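Local atomic coordinates of B12-binding domain-containing protein (Kitasatospora setae, PDB entry 6WTE), a protein that probably transfers a methyl group from S-adenosylmethionine by non-radical chemistry, using bound cobalamin and a [4Fe-4S] cluster. Residues A18-D31 with S195-N209. Sequence-based numbering, arbitrary orientation.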
loop_
_atom_site.group_PDB
_atom_site.type_symbol
_atom_site.label_atom_id
_atom_site.label_comp_id
_atom_site.label_asym_id
_atom_site.label_seq_id
_atom_site.Cartn_x
_atom_site.Cartn_y
_atom_site.Cartn_z
ATOM N N ALA A 18 -2.607 11.728 0.268
ATOM C CA ALA A 18 -2.343 12.261 1.598
ATOM C C ALA A 18 -1.655 11.206 2.463
ATOM O O ALA A 18 -2.044 10.032 2.443
ATOM C CB ALA A 18 -3.639 12.716 2.270
ATOM N N PRO A 19 -0.609 11.579 3.208
ATOM C CA PRO A 19 0.068 10.636 4.132
ATOM C C PRO A 19 -0.744 10.405 5.404
ATOM O O PRO A 19 -0.472 10.939 6.484
ATOM C CB PRO A 19 1.397 11.339 4.415
ATOM C CG PRO A 19 1.064 12.790 4.286
ATOM C CD PRO A 19 0.067 12.886 3.158
ATOM N N TYR A 20 -1.772 9.571 5.252
ATOM C CA TYR A 20 -2.712 9.276 6.327
ATOM C C TYR A 20 -1.991 8.838 7.595
ATOM O O TYR A 20 -2.406 9.185 8.711
ATOM C CB TYR A 20 -3.666 8.189 5.820
ATOM C CG TYR A 20 -4.868 7.846 6.663
ATOM C CD1 TYR A 20 -5.261 8.624 7.750
ATOM C CD2 TYR A 20 -5.630 6.725 6.348
ATOM C CE1 TYR A 20 -6.381 8.281 8.497
ATOM C CE2 TYR A 20 -6.745 6.383 7.083
ATOM C CZ TYR A 20 -7.119 7.161 8.154
ATOM O OH TYR A 20 -8.237 6.800 8.881
ATOM N N ALA A 21 -0.891 8.093 7.437
ATOM C CA ALA A 21 -0.097 7.653 8.581
ATOM C C ALA A 21 0.214 8.802 9.525
ATOM O O ALA A 21 0.121 8.656 10.748
ATOM C CB ALA A 21 1.207 7.018 8.098
ATOM N N LEU A 22 0.565 9.963 8.973
ATOM C CA LEU A 22 0.973 11.068 9.827
ATOM C C LEU A 22 -0.202 11.630 10.624
ATOM O O LEU A 22 -0.011 12.107 11.749
ATOM C CB LEU A 22 1.657 12.151 8.984
ATOM C CG LEU A 22 2.941 11.734 8.243
ATOM C CD1 LEU A 22 3.706 12.954 7.724
ATOM C CD2 LEU A 22 3.858 10.882 9.132
ATOM N N ASP A 23 -1.426 11.559 10.085
ATOM C CA ASP A 23 -2.580 11.977 10.875
ATOM C C ASP A 23 -2.815 11.026 12.043
ATOM O O ASP A 23 -3.165 11.463 13.147
ATOM C CB ASP A 23 -3.836 12.065 10.002
ATOM C CG ASP A 23 -3.957 13.390 9.256
ATOM O OD1 ASP A 23 -3.276 14.379 9.618
ATOM O OD2 ASP A 23 -4.773 13.455 8.309
ATOM N N VAL A 24 -2.640 9.721 11.814
ATOM C CA VAL A 24 -2.761 8.748 12.898
ATOM C C VAL A 24 -1.714 9.024 13.972
ATOM O O VAL A 24 -2.020 9.057 15.171
ATOM C CB VAL A 24 -2.627 7.313 12.354
ATOM C CG1 VAL A 24 -2.801 6.305 13.484
ATOM C CG2 VAL A 24 -3.641 7.045 11.241
ATOM N N LEU A 25 -0.463 9.222 13.554
ATOM C CA LEU A 25 0.617 9.443 14.513
ATOM C C LEU A 25 0.454 10.771 15.236
ATOM O O LEU A 25 0.726 10.862 16.440
ATOM C CB LEU A 25 1.967 9.387 13.801
ATOM C CG LEU A 25 2.308 8.087 13.088
ATOM C CD1 LEU A 25 3.673 8.231 12.412
ATOM C CD2 LEU A 25 2.318 6.929 14.077
ATOM N N THR A 26 0.021 11.812 14.517
ATOM C CA THR A 26 -0.178 13.116 15.144
ATOM C C THR A 26 -1.221 13.028 16.249
ATOM O O THR A 26 -1.016 13.540 17.352
ATOM C CB THR A 26 -0.583 14.154 14.097
ATOM O OG1 THR A 26 0.499 14.367 13.178
ATOM C CG2 THR A 26 -0.978 15.481 14.764
ATOM N N THR A 27 -2.343 12.354 15.977
ATOM C CA THR A 27 -3.404 12.254 16.978
ATOM C C THR A 27 -2.893 11.608 18.257
ATOM O O THR A 27 -3.091 12.135 19.358
ATOM C CB THR A 27 -4.586 11.462 16.416
ATOM O OG1 THR A 27 -5.179 12.200 15.343
ATOM C CG2 THR A 27 -5.637 11.215 17.494
ATOM N N ALA A 28 -2.215 10.465 18.125
ATOM C CA ALA A 28 -1.730 9.745 19.296
ATOM C C ALA A 28 -0.712 10.575 20.067
ATOM O O ALA A 28 -0.774 10.676 21.298
ATOM C CB ALA A 28 -1.124 8.413 18.865
ATOM N N LEU A 29 0.239 11.175 19.355
ATOM C CA LEU A 29 1.271 11.956 20.029
ATOM C C LEU A 29 0.676 13.174 20.725
ATOM O O LEU A 29 1.021 13.468 21.874
ATOM C CB LEU A 29 2.338 12.374 19.026
ATOM C CG LEU A 29 3.335 11.294 18.612
ATOM C CD1 LEU A 29 4.119 11.797 17.420
ATOM C CD2 LEU A 29 4.257 10.955 19.779
ATOM N N GLU A 30 -0.239 13.879 20.055
ATOM C CA GLU A 30 -0.872 15.034 20.686
ATOM C C GLU A 30 -1.686 14.625 21.908
ATOM O O GLU A 30 -1.669 15.318 22.933
ATOM C CB GLU A 30 -1.755 15.768 19.675
ATOM C CG GLU A 30 -0.972 16.519 18.610
ATOM C CD GLU A 30 -1.871 17.293 17.663
ATOM O OE1 GLU A 30 -3.069 16.960 17.578
ATOM O OE2 GLU A 30 -1.373 18.232 17.005
ATOM N N ASP A 31 -2.402 13.498 21.824
ATOM C CA ASP A 31 -3.194 13.037 22.958
ATOM C C ASP A 31 -2.324 12.658 24.150
ATOM O O ASP A 31 -2.807 12.688 25.286
ATOM C CB ASP A 31 -4.075 11.851 22.550
ATOM C CG ASP A 31 -5.237 12.258 21.653
ATOM O OD1 ASP A 31 -5.403 13.465 21.378
ATOM O OD2 ASP A 31 -5.993 11.365 21.224
ATOM N N SER A 195 -9.194 6.055 19.297
ATOM C CA SER A 195 -9.271 7.478 19.003
ATOM C C SER A 195 -9.890 7.743 17.638
ATOM O O SER A 195 -9.816 6.922 16.719
ATOM C CB SER A 195 -7.884 8.122 19.039
ATOM O OG SER A 195 -7.170 7.753 20.204
ATOM N N VAL A 196 -10.498 8.918 17.518
ATOM C CA VAL A 196 -10.794 9.503 16.216
ATOM C C VAL A 196 -9.511 10.146 15.711
ATOM O O VAL A 196 -8.917 10.984 16.395
ATOM C CB VAL A 196 -11.929 10.532 16.317
ATOM C CG1 VAL A 196 -12.116 11.248 14.989
ATOM C CG2 VAL A 196 -13.219 9.866 16.775
ATOM N N TYR A 197 -9.067 9.751 14.524
ATOM C CA TYR A 197 -7.865 10.348 13.956
ATOM C C TYR A 197 -8.226 11.726 13.415
ATOM O O TYR A 197 -9.147 11.856 12.602
ATOM C CB TYR A 197 -7.275 9.457 12.864
ATOM C CG TYR A 197 -7.038 8.011 13.280
ATOM C CD1 TYR A 197 -6.736 7.670 14.600
ATOM C CD2 TYR A 197 -7.135 6.987 12.349
ATOM C CE1 TYR A 197 -6.538 6.342 14.969
ATOM C CE2 TYR A 197 -6.925 5.674 12.705
ATOM C CZ TYR A 197 -6.636 5.352 14.012
ATOM O OH TYR A 197 -6.441 4.024 14.348
ATOM N N ARG A 198 -7.548 12.762 13.903
ATOM C CA ARG A 198 -7.904 14.123 13.522
ATOM C C ARG A 198 -7.384 14.412 12.117
ATOM O O ARG A 198 -6.195 14.235 11.832
ATOM C CB ARG A 198 -7.376 15.123 14.550
ATOM C CG ARG A 198 -8.135 15.028 15.877
ATOM C CD ARG A 198 -7.745 16.102 16.880
ATOM N NE ARG A 198 -6.407 15.888 17.423
ATOM C CZ ARG A 198 -6.137 15.151 18.498
ATOM N NH1 ARG A 198 -7.115 14.550 19.163
ATOM N NH2 ARG A 198 -4.881 15.021 18.910
ATOM N N ARG A 199 -8.292 14.813 11.233
ATOM C CA ARG A 199 -7.983 15.081 9.833
ATOM C C ARG A 199 -8.218 16.563 9.598
ATOM O O ARG A 199 -9.366 17.018 9.587
ATOM C CB ARG A 199 -8.846 14.234 8.898
ATOM C CG ARG A 199 -9.037 12.793 9.359
ATOM C CD ARG A 199 -7.707 12.013 9.405
ATOM N NE ARG A 199 -7.122 11.823 8.079
ATOM C CZ ARG A 199 -7.588 10.965 7.175
ATOM N NH1 ARG A 199 -8.655 10.222 7.455
ATOM N NH2 ARG A 199 -6.996 10.852 5.990
ATOM N N ARG A 200 -7.138 17.311 9.421
ATOM C CA ARG A 200 -7.204 18.760 9.353
ATOM C C ARG A 200 -6.945 19.232 7.931
ATOM O O ARG A 200 -6.401 18.504 7.099
ATOM C CB ARG A 200 -6.188 19.394 10.314
ATOM C CG ARG A 200 -6.402 19.041 11.784
ATOM C CD ARG A 200 -5.258 19.597 12.629
ATOM N NE ARG A 200 -5.511 19.535 14.068
ATOM C CZ ARG A 200 -4.857 18.745 14.916
ATOM N NH1 ARG A 200 -3.904 17.930 14.478
ATOM N NH2 ARG A 200 -5.154 18.770 16.211
ATOM N N SER A 201 -7.350 20.469 7.660
ATOM C CA SER A 201 -7.117 21.100 6.372
ATOM C C SER A 201 -6.768 22.563 6.585
ATOM O O SER A 201 -7.328 23.221 7.466
ATOM C CB SER A 201 -8.342 20.989 5.462
ATOM O OG SER A 201 -8.617 19.641 5.147
ATOM N N GLY A 202 -5.839 23.064 5.775
ATOM C CA GLY A 202 -5.434 24.452 5.869
ATOM C C GLY A 202 -4.680 24.820 7.126
ATOM O O GLY A 202 -4.523 26.012 7.402
ATOM N N VAL A 203 -4.211 23.847 7.896
ATOM C CA VAL A 203 -3.483 24.104 9.137
ATOM C C VAL A 203 -1.993 23.961 8.851
ATOM O O VAL A 203 -1.563 22.890 8.402
ATOM C CB VAL A 203 -3.915 23.153 10.262
ATOM C CG1 VAL A 203 -3.120 23.459 11.541
ATOM C CG2 VAL A 203 -5.406 23.267 10.509
ATOM N N PRO A 204 -1.184 24.990 9.089
ATOM C CA PRO A 204 0.259 24.860 8.852
ATOM C C PRO A 204 0.861 23.739 9.686
ATOM O O PRO A 204 0.462 23.503 10.831
ATOM C CB PRO A 204 0.812 26.228 9.264
ATOM C CG PRO A 204 -0.365 27.162 9.120
ATOM C CD PRO A 204 -1.568 26.357 9.488
ATOM N N ARG A 205 1.812 23.028 9.082
ATOM C CA ARG A 205 2.571 21.966 9.748
ATOM C C ARG A 205 1.672 20.848 10.268
ATOM O O ARG A 205 1.991 20.182 11.258
ATOM C CB ARG A 205 3.446 22.534 10.867
ATOM C CG ARG A 205 4.264 23.724 10.390
ATOM C CD ARG A 205 5.561 23.870 11.144
ATOM N NE ARG A 205 6.523 24.674 10.391
ATOM C CZ ARG A 205 7.427 25.480 10.942
ATOM N NH1 ARG A 205 7.494 25.613 12.262
ATOM N NH2 ARG A 205 8.257 26.166 10.168
ATOM N N LYS A 206 0.548 20.635 9.592
ATOM C CA LYS A 206 -0.269 19.442 9.730
ATOM C C LYS A 206 -0.612 18.973 8.322
ATOM O O LYS A 206 -0.595 19.763 7.373
ATOM C CB LYS A 206 -1.556 19.702 10.528
ATOM C CG LYS A 206 -1.348 20.192 11.949
ATOM C CD LYS A 206 -0.710 19.106 12.798
ATOM C CE LYS A 206 -0.494 19.583 14.217
ATOM N NZ LYS A 206 0.475 20.704 14.273
ATOM N N VAL A 207 -0.898 17.674 8.179
ATOM C CA VAL A 207 -1.307 17.162 6.874
ATOM C C VAL A 207 -2.514 17.957 6.390
ATOM O O VAL A 207 -3.501 18.126 7.119
ATOM C CB VAL A 207 -1.613 15.656 6.940
ATOM C CG1 VAL A 207 -2.158 15.176 5.613
ATOM C CG2 VAL A 207 -0.356 14.855 7.291
ATOM N N ASP A 208 -2.427 18.470 5.164
ATOM C CA ASP A 208 -3.470 19.317 4.571
ATOM C C ASP A 208 -4.381 18.436 3.721
ATOM O O ASP A 208 -4.167 18.263 2.521
ATOM C CB ASP A 208 -2.852 20.435 3.744
ATOM C CG ASP A 208 -3.860 21.516 3.375
ATOM O OD1 ASP A 208 -5.081 21.241 3.414
ATOM O OD2 ASP A 208 -3.426 22.637 3.045
ATOM N N ASN A 209 -5.432 17.906 4.345
ATOM C CA ASN A 209 -6.251 16.909 3.665
ATOM C C ASN A 209 -7.020 17.497 2.489
ATOM O O ASN A 209 -7.133 16.849 1.441
ATOM C CB ASN A 209 -7.189 16.238 4.663
ATOM C CG ASN A 209 -6.471 15.195 5.503
ATOM O OD1 ASN A 209 -6.276 14.068 5.058
ATOM N ND2 ASN A 209 -6.060 15.573 6.710
HETATM O O HOH W 1 -1.038 15.783 10.602
HETATM O O HOH W 2 -4.334 16.840 9.285
HETATM O O HOH W 3 -4.408 12.201 5.816
HETATM O O HOH W 4 -4.103 14.357 13.338
HETATM O O HOH W 5 -3.557 16.787 12.138
HETATM O O HOH W 6 -4.829 8.699 20.737
#
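The guanidinium of Arg-199 lies flat on the Tyr-20 ring, centres 3.8 Å apart and planes 16° apart. At the guanidinium edge, NE of Arg-199 gives OD2 of Asp-23 a hydrogen bond (2.9 Å), part of a salt bridge. The Arg-199 chain bends at chi2 and chi3, which folds the group over the ring. Glu-255 of helix 249-261 takes both NH1 of Arg-199 and the hydroxyl of Tyr-20. The Tyr-197 ring has CG2 of Val-24 over one face, a CH-pi contact 4.0 Å from the centroid. OH of Tyr-20 sits at that ring's edge.

Asp-23 OD2 also accepts, on its syn side, a nearly straight bond from ND2 of Asn-209 (2.9 Å, 171°). One water bridges Asp-23 OD1 to backbone N of Val-207, and another bridges OD2 to Asn-209 OD1.

Helix 20-31 joins the parallel neighbouring strands 4-9 and 35-40, a beta-alpha-beta crossover of the Rossmann-like B12-binding domain. Tyr-20 and Val-24 also touch the cobalamin. Residues 195-200 lie along the helix; the loop then swings off through a type II turn, Val-203 to Lys-206, and returns.

Backbone N of Arg-198 donates to OG1 of Thr-27 (2.8 Å). NH1 and NH2 of Arg-198 both grip Asp-31 OD1, end-on. NH2 of Arg-198 also donates to OE1 of Glu-30 (3.0 Å). OE1 of Glu-30 meets NH2 of Arg-200 with its syn lone pair (3.1 Å). CG2 of Val-207 packs on CG of Pro-19 (3.9 Å).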